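Local atomic coordinates of hypothetical protein PA2201 (Pseudomonas aeruginosa, PDB entry 2FEF), a protein that is of unknown function but is probably an immunity protein that protects the cell against a PoNe-type DNase toxin. Residues 222-234 / 246-260. Sequence-based numbering, arbitrary orientation.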
loop_
_atom_site.group_PDB
_atom_site.type_symbol
_atom_site.label_atom_id
_atom_site.label_comp_id
_atom_site.label_asym_id
_atom_site.label_seq_id
_atom_site.Cartn_x
_atom_site.Cartn_y
_atom_site.Cartn_z
ATOM N N LEU B 222 -18.678 24.999 -28.448
ATOM C CA LEU B 222 -17.679 24.327 -27.611
ATOM C C LEU B 222 -16.561 23.671 -28.408
ATOM O O LEU B 222 -15.608 23.139 -27.825
ATOM C CB LEU B 222 -18.358 23.306 -26.691
ATOM C CG LEU B 222 -19.202 23.963 -25.589
ATOM C CD1 LEU B 222 -20.003 22.924 -24.766
ATOM C CD2 LEU B 222 -18.366 24.844 -24.626
ATOM N N ALA B 223 -16.665 23.715 -29.737
ATOM C CA ALA B 223 -15.626 23.104 -30.563
ATOM C C ALA B 223 -14.237 23.789 -30.415
ATOM O O ALA B 223 -13.239 23.090 -30.230
ATOM C CB ALA B 223 -16.070 22.963 -32.036
ATOM N N PRO B 224 -14.162 25.143 -30.469
ATOM C CA PRO B 224 -12.876 25.808 -30.189
ATOM C C PRO B 224 -12.300 25.494 -28.798
ATOM O O PRO B 224 -11.086 25.319 -28.670
ATOM C CB PRO B 224 -13.219 27.302 -30.324
ATOM C CG PRO B 224 -14.328 27.312 -31.367
ATOM C CD PRO B 224 -15.177 26.134 -30.885
ATOM N N TYR B 225 -13.166 25.390 -27.796
ATOM C CA TYR B 225 -12.770 24.977 -26.445
ATOM C C TYR B 225 -12.109 23.598 -26.421
ATOM O O TYR B 225 -11.039 23.439 -25.816
ATOM C CB TYR B 225 -13.969 25.039 -25.479
ATOM C CG TYR B 225 -13.640 24.620 -24.048
ATOM C CD1 TYR B 225 -13.074 25.519 -23.159
ATOM C CD2 TYR B 225 -13.923 23.302 -23.592
ATOM C CE1 TYR B 225 -12.787 25.130 -21.835
ATOM C CE2 TYR B 225 -13.648 22.909 -22.273
ATOM C CZ TYR B 225 -13.078 23.838 -21.403
ATOM O OH TYR B 225 -12.782 23.446 -20.098
ATOM N N LEU B 226 -12.730 22.603 -27.069
ATOM C CA LEU B 226 -12.128 21.275 -27.155
ATOM C C LEU B 226 -10.787 21.276 -27.896
ATOM O O LEU B 226 -9.871 20.548 -27.511
ATOM C CB LEU B 226 -13.064 20.272 -27.858
ATOM C CG LEU B 226 -14.196 19.651 -27.054
ATOM C CD1 LEU B 226 -15.009 18.707 -27.909
ATOM C CD2 LEU B 226 -13.608 18.905 -25.834
ATOM N N GLN B 227 -10.683 22.040 -28.983
ATOM C CA GLN B 227 -9.438 22.100 -29.751
ATOM C C GLN B 227 -8.310 22.734 -28.953
ATOM O O GLN B 227 -7.206 22.192 -28.905
ATOM C CB GLN B 227 -9.624 22.863 -31.075
ATOM C CG GLN B 227 -8.319 23.008 -31.955
ATOM C CD GLN B 227 -7.721 21.672 -32.377
ATOM O OE1 GLN B 227 -8.397 20.642 -32.349
ATOM N NE2 GLN B 227 -6.438 21.680 -32.756
ATOM N N SER B 228 -8.591 23.882 -28.332
ATOM C CA SER B 228 -7.555 24.653 -27.675
ATOM C C SER B 228 -7.236 24.150 -26.268
ATOM O O SER B 228 -6.060 24.092 -25.894
ATOM C CB SER B 228 -7.919 26.138 -27.663
ATOM O OG SER B 228 -8.830 26.443 -26.624
ATOM N N GLN B 229 -8.254 23.756 -25.495
ATOM C CA GLN B 229 -7.981 23.401 -24.107
ATOM C C GLN B 229 -7.679 21.921 -23.881
ATOM O O GLN B 229 -7.209 21.539 -22.809
ATOM C CB GLN B 229 -9.089 23.923 -23.153
ATOM C CG GLN B 229 -9.312 25.463 -23.183
ATOM C CD GLN B 229 -8.027 26.238 -23.017
ATOM O OE1 GLN B 229 -7.258 26.009 -22.066
ATOM N NE2 GLN B 229 -7.762 27.141 -23.959
ATOM N N TYR B 230 -7.927 21.090 -24.903
ATOM C CA TYR B 230 -7.670 19.665 -24.765
ATOM C C TYR B 230 -6.660 19.251 -25.808
ATOM O O TYR B 230 -5.542 18.943 -25.459
ATOM C CB TYR B 230 -8.958 18.832 -24.852
ATOM C CG TYR B 230 -9.722 18.904 -23.576
ATOM C CD1 TYR B 230 -10.578 19.978 -23.308
ATOM C CD2 TYR B 230 -9.511 17.949 -22.573
ATOM C CE1 TYR B 230 -11.241 20.078 -22.067
ATOM C CE2 TYR B 230 -10.180 18.028 -21.346
ATOM C CZ TYR B 230 -11.025 19.093 -21.098
ATOM O OH TYR B 230 -11.671 19.138 -19.895
ATOM N N ARG B 231 -7.036 19.305 -27.093
ATOM C CA ARG B 231 -6.165 18.766 -28.117
ATOM C C ARG B 231 -4.814 19.484 -28.166
ATOM O O ARG B 231 -3.787 18.814 -28.156
ATOM C CB ARG B 231 -6.842 18.712 -29.500
ATOM C CG ARG B 231 -5.969 17.977 -30.537
ATOM C CD ARG B 231 -6.673 17.771 -31.848
ATOM N NE ARG B 231 -5.719 17.831 -32.965
ATOM C CZ ARG B 231 -6.004 18.240 -34.203
ATOM N NH1 ARG B 231 -7.239 18.627 -34.539
ATOM N NH2 ARG B 231 -5.040 18.265 -35.114
ATOM N N GLU B 232 -4.826 20.819 -28.204
ATOM C CA GLU B 232 -3.585 21.603 -28.264
ATOM C C GLU B 232 -2.777 21.573 -26.966
ATOM O O GLU B 232 -1.536 21.706 -26.975
ATOM C CB GLU B 232 -3.883 23.042 -28.704
ATOM C CG GLU B 232 -4.258 23.092 -30.188
ATOM C CD GLU B 232 -4.782 24.451 -30.665
ATOM O OE1 GLU B 232 -4.845 25.427 -29.885
ATOM O OE2 GLU B 232 -5.122 24.541 -31.865
ATOM N N PHE B 233 -3.473 21.403 -25.854
ATOM C CA PHE B 233 -2.806 21.284 -24.564
ATOM C C PHE B 233 -2.036 19.955 -24.497
ATOM O O PHE B 233 -0.853 19.930 -24.170
ATOM C CB PHE B 233 -3.826 21.345 -23.419
ATOM C CG PHE B 233 -3.198 21.129 -22.065
ATOM C CD1 PHE B 233 -2.321 22.074 -21.552
ATOM C CD2 PHE B 233 -3.430 19.968 -21.346
ATOM C CE1 PHE B 233 -1.702 21.877 -20.316
ATOM C CE2 PHE B 233 -2.814 19.755 -20.109
ATOM C CZ PHE B 233 -1.961 20.722 -19.586
ATOM N N PHE B 234 -2.706 18.853 -24.835
ATOM C CA PHE B 234 -2.089 17.545 -24.662
ATOM C C PHE B 234 -1.086 17.244 -25.790
ATOM O O PHE B 234 -0.332 16.276 -25.718
ATOM C CB PHE B 234 -3.152 16.438 -24.465
ATOM C CG PHE B 234 -3.807 16.472 -23.107
ATOM C CD1 PHE B 234 -3.074 16.171 -21.954
ATOM C CD2 PHE B 234 -5.169 16.814 -22.975
ATOM C CE1 PHE B 234 -3.694 16.216 -20.666
ATOM C CE2 PHE B 234 -5.788 16.872 -21.752
ATOM C CZ PHE B 234 -5.060 16.565 -20.558
ATOM N N ARG B 246 -2.850 26.026 -16.978
ATOM C CA ARG B 246 -4.000 25.144 -17.030
ATOM C C ARG B 246 -4.066 24.146 -15.857
ATOM O O ARG B 246 -3.085 23.458 -15.490
ATOM C CB ARG B 246 -4.058 24.419 -18.377
ATOM C CG ARG B 246 -5.395 23.699 -18.585
ATOM C CD ARG B 246 -5.119 22.496 -19.424
ATOM N NE ARG B 246 -6.240 21.794 -20.045
ATOM C CZ ARG B 246 -6.804 20.689 -19.562
ATOM N NH1 ARG B 246 -6.437 20.154 -18.387
ATOM N NH2 ARG B 246 -7.728 20.077 -20.298
ATOM N N LEU B 247 -5.234 24.080 -15.234
ATOM C CA LEU B 247 -5.439 23.111 -14.183
ATOM C C LEU B 247 -5.401 21.729 -14.834
ATOM O O LEU B 247 -5.900 21.530 -15.954
ATOM C CB LEU B 247 -6.810 23.316 -13.527
ATOM C CG LEU B 247 -7.108 22.458 -12.285
ATOM C CD1 LEU B 247 -6.218 22.951 -11.151
ATOM C CD2 LEU B 247 -8.587 22.572 -11.929
ATOM N N THR B 248 -4.795 20.782 -14.140
ATOM C CA THR B 248 -4.860 19.369 -14.557
ATOM C C THR B 248 -5.329 18.537 -13.359
ATOM O O THR B 248 -5.219 18.974 -12.195
ATOM C CB THR B 248 -3.487 18.843 -15.061
ATOM O OG1 THR B 248 -2.546 18.882 -13.971
ATOM C CG2 THR B 248 -2.977 19.700 -16.268
ATOM N N GLY B 249 -5.855 17.360 -13.630
ATOM C CA GLY B 249 -6.378 16.481 -12.563
ATOM C C GLY B 249 -6.082 15.045 -12.953
ATOM O O GLY B 249 -6.980 14.332 -13.414
ATOM N N PRO B 250 -4.817 14.604 -12.787
ATOM C CA PRO B 250 -4.477 13.247 -13.223
ATOM C C PRO B 250 -5.158 12.168 -12.367
ATOM O O PRO B 250 -5.189 11.016 -12.775
ATOM C CB PRO B 250 -2.961 13.184 -13.022
ATOM C CG PRO B 250 -2.688 14.160 -11.915
ATOM C CD PRO B 250 -3.642 15.302 -12.223
ATOM N N TYR B 251 -5.700 12.533 -11.206
ATOM C CA TYR B 251 -6.365 11.544 -10.342
ATOM C C TYR B 251 -7.865 11.372 -10.602
ATOM O O TYR B 251 -8.473 10.426 -10.049
ATOM C CB TYR B 251 -6.129 11.842 -8.832
ATOM C CG TYR B 251 -4.685 11.693 -8.430
ATOM C CD1 TYR B 251 -4.200 10.451 -8.000
ATOM C CD2 TYR B 251 -3.790 12.793 -8.490
ATOM C CE1 TYR B 251 -2.866 10.294 -7.615
ATOM C CE2 TYR B 251 -2.427 12.632 -8.144
ATOM C CZ TYR B 251 -1.993 11.384 -7.701
ATOM O OH TYR B 251 -0.694 11.171 -7.318
ATOM N N ALA B 252 -8.495 12.272 -11.377
ATOM C CA ALA B 252 -9.956 12.174 -11.565
ATOM C C ALA B 252 -10.434 12.551 -12.970
ATOM O O ALA B 252 -11.459 12.073 -13.417
ATOM C CB ALA B 252 -10.701 13.014 -10.534
ATOM N N TRP B 253 -9.684 13.417 -13.639
ATOM C CA TRP B 253 -10.197 14.117 -14.851
ATOM C C TRP B 253 -9.392 13.700 -16.084
ATOM O O TRP B 253 -9.955 13.237 -17.110
ATOM C CB TRP B 253 -10.122 15.619 -14.515
ATOM C CG TRP B 253 -10.371 16.625 -15.607
ATOM C CD1 TRP B 253 -11.123 16.475 -16.733
ATOM C CD2 TRP B 253 -9.847 17.939 -15.639
ATOM N NE1 TRP B 253 -11.115 17.647 -17.476
ATOM C CE2 TRP B 253 -10.335 18.562 -16.819
ATOM C CE3 TRP B 253 -8.992 18.663 -14.791
ATOM C CZ2 TRP B 253 -9.996 19.870 -17.164
ATOM C CZ3 TRP B 253 -8.666 19.971 -15.147
ATOM C CH2 TRP B 253 -9.181 20.553 -16.304
ATOM N N GLY B 254 -8.070 13.821 -15.967
ATOM C CA GLY B 254 -7.121 13.322 -16.970
ATOM C C GLY B 254 -7.345 13.889 -18.371
ATOM O O GLY B 254 -7.421 15.111 -18.573
ATOM N N TRP B 255 -7.466 12.974 -19.325
ATOM C CA TRP B 255 -7.583 13.267 -20.756
ATOM C C TRP B 255 -8.941 13.854 -21.162
ATOM O O TRP B 255 -9.072 14.463 -22.217
ATOM C CB TRP B 255 -7.389 11.926 -21.461
ATOM C CG TRP B 255 -7.400 11.865 -22.954
ATOM C CD1 TRP B 255 -8.432 11.490 -23.754
ATOM C CD2 TRP B 255 -6.291 12.117 -23.802
ATOM N NE1 TRP B 255 -8.039 11.490 -25.063
ATOM C CE2 TRP B 255 -6.713 11.866 -25.122
ATOM C CE3 TRP B 255 -4.967 12.509 -23.572
ATOM C CZ2 TRP B 255 -5.865 12.028 -26.217
ATOM C CZ3 TRP B 255 -4.120 12.657 -24.666
ATOM C CH2 TRP B 255 -4.575 12.420 -25.971
ATOM N N TRP B 256 -9.958 13.644 -20.333
ATOM C CA TRP B 256 -11.342 13.724 -20.801
ATOM C C TRP B 256 -12.017 15.064 -20.619
ATOM O O TRP B 256 -12.058 15.602 -19.532
ATOM C CB TRP B 256 -12.177 12.616 -20.120
ATOM C CG TRP B 256 -11.561 11.293 -20.442
ATOM C CD1 TRP B 256 -10.867 10.473 -19.593
ATOM C CD2 TRP B 256 -11.519 10.686 -21.724
ATOM N NE1 TRP B 256 -10.393 9.387 -20.282
ATOM C CE2 TRP B 256 -10.789 9.484 -21.593
ATOM C CE3 TRP B 256 -12.022 11.051 -22.985
ATOM C CZ2 TRP B 256 -10.551 8.631 -22.664
ATOM C CZ3 TRP B 256 -11.781 10.205 -24.060
ATOM C CH2 TRP B 256 -11.057 9.006 -23.894
ATOM N N ALA B 257 -12.600 15.570 -21.705
ATOM C CA ALA B 257 -13.473 16.731 -21.630
ATOM C C ALA B 257 -14.822 16.323 -21.072
ATOM O O ALA B 257 -15.825 16.327 -21.781
ATOM C CB ALA B 257 -13.655 17.361 -23.049
HETATM N N MSE B 258 -14.844 16.018 -19.778
HETATM C CA MSE B 258 -16.043 15.544 -19.064
HETATM C C MSE B 258 -17.085 16.620 -18.995
HETATM O O MSE B 258 -18.277 16.326 -19.025
HETATM C CB MSE B 258 -15.639 15.274 -17.603
HETATM C CG MSE B 258 -14.787 14.112 -17.527
HETATM SE SE MSE B 258 -14.407 13.805 -15.618
HETATM C CE MSE B 258 -13.389 12.219 -16.005
ATOM N N GLU B 259 -16.631 17.872 -18.880
ATOM C CA GLU B 259 -17.551 18.997 -18.810
ATOM C C GLU B 259 -18.337 19.178 -20.131
ATOM O O GLU B 259 -19.559 19.293 -20.107
ATOM C CB GLU B 259 -16.862 20.295 -18.356
ATOM C CG GLU B 259 -15.964 21.104 -19.336
ATOM C CD GLU B 259 -14.697 20.411 -19.774
ATOM O OE1 GLU B 259 -14.798 19.297 -20.340
ATOM O OE2 GLU B 259 -13.599 21.000 -19.674
ATOM N N VAL B 260 -17.627 19.192 -21.248
ATOM C CA VAL B 260 -18.268 19.333 -22.584
ATOM C C VAL B 260 -19.219 18.150 -22.845
ATOM O O VAL B 260 -20.354 18.328 -23.322
ATOM C CB VAL B 260 -17.220 19.445 -23.719
ATOM C CG1 VAL B 260 -17.893 19.657 -25.107
ATOM C CG2 VAL B 260 -16.252 20.577 -23.444
#
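Leu222 meets Val260 through CD1 on CG1 (3.9 Å). CG anti to the backbone N (chi1 180°) carries the Tyr225 ring out to Glu259, where Tyr225 OH donates to the anti side of Glu259 OE2 (2.6 Å). Leu226 packs obliquely against Val260. Gln229 O, in a helix widened by a pi-type turn at 227-231, is gripped side-on by Arg246 NE (2.9 Å) and NH2. Within the all-helical PoNi C-terminal region, helix 223-234 lies against the long loop leading into helix 258-267. There Ala257 CB sits over the centre of one Tyr230 face (3.7 Å to the centroid) and Arg246 NH2 over the opposite face toward its rim, a cation-pi contact, planes 85° apart. Tyr230 OH accepts from Trp253 NE1 (2.9 Å) and donates to the syn side of Glu259 OE2 (2.7 Å); two tyrosines share this buried carboxylate oxygen, probably favouring the charged form of Glu259. Arg246 CD sits over the Phe233 ring centre, the guanidinium flat but off-centre on the same side, planes 7° apart. Phe234 takes Phe233 CD2 over the centre of one face and Trp255 CE3 toward the rim of the other, the Trp255 ring oblique and its NE1 hydrogen-bonded to Pro278 O.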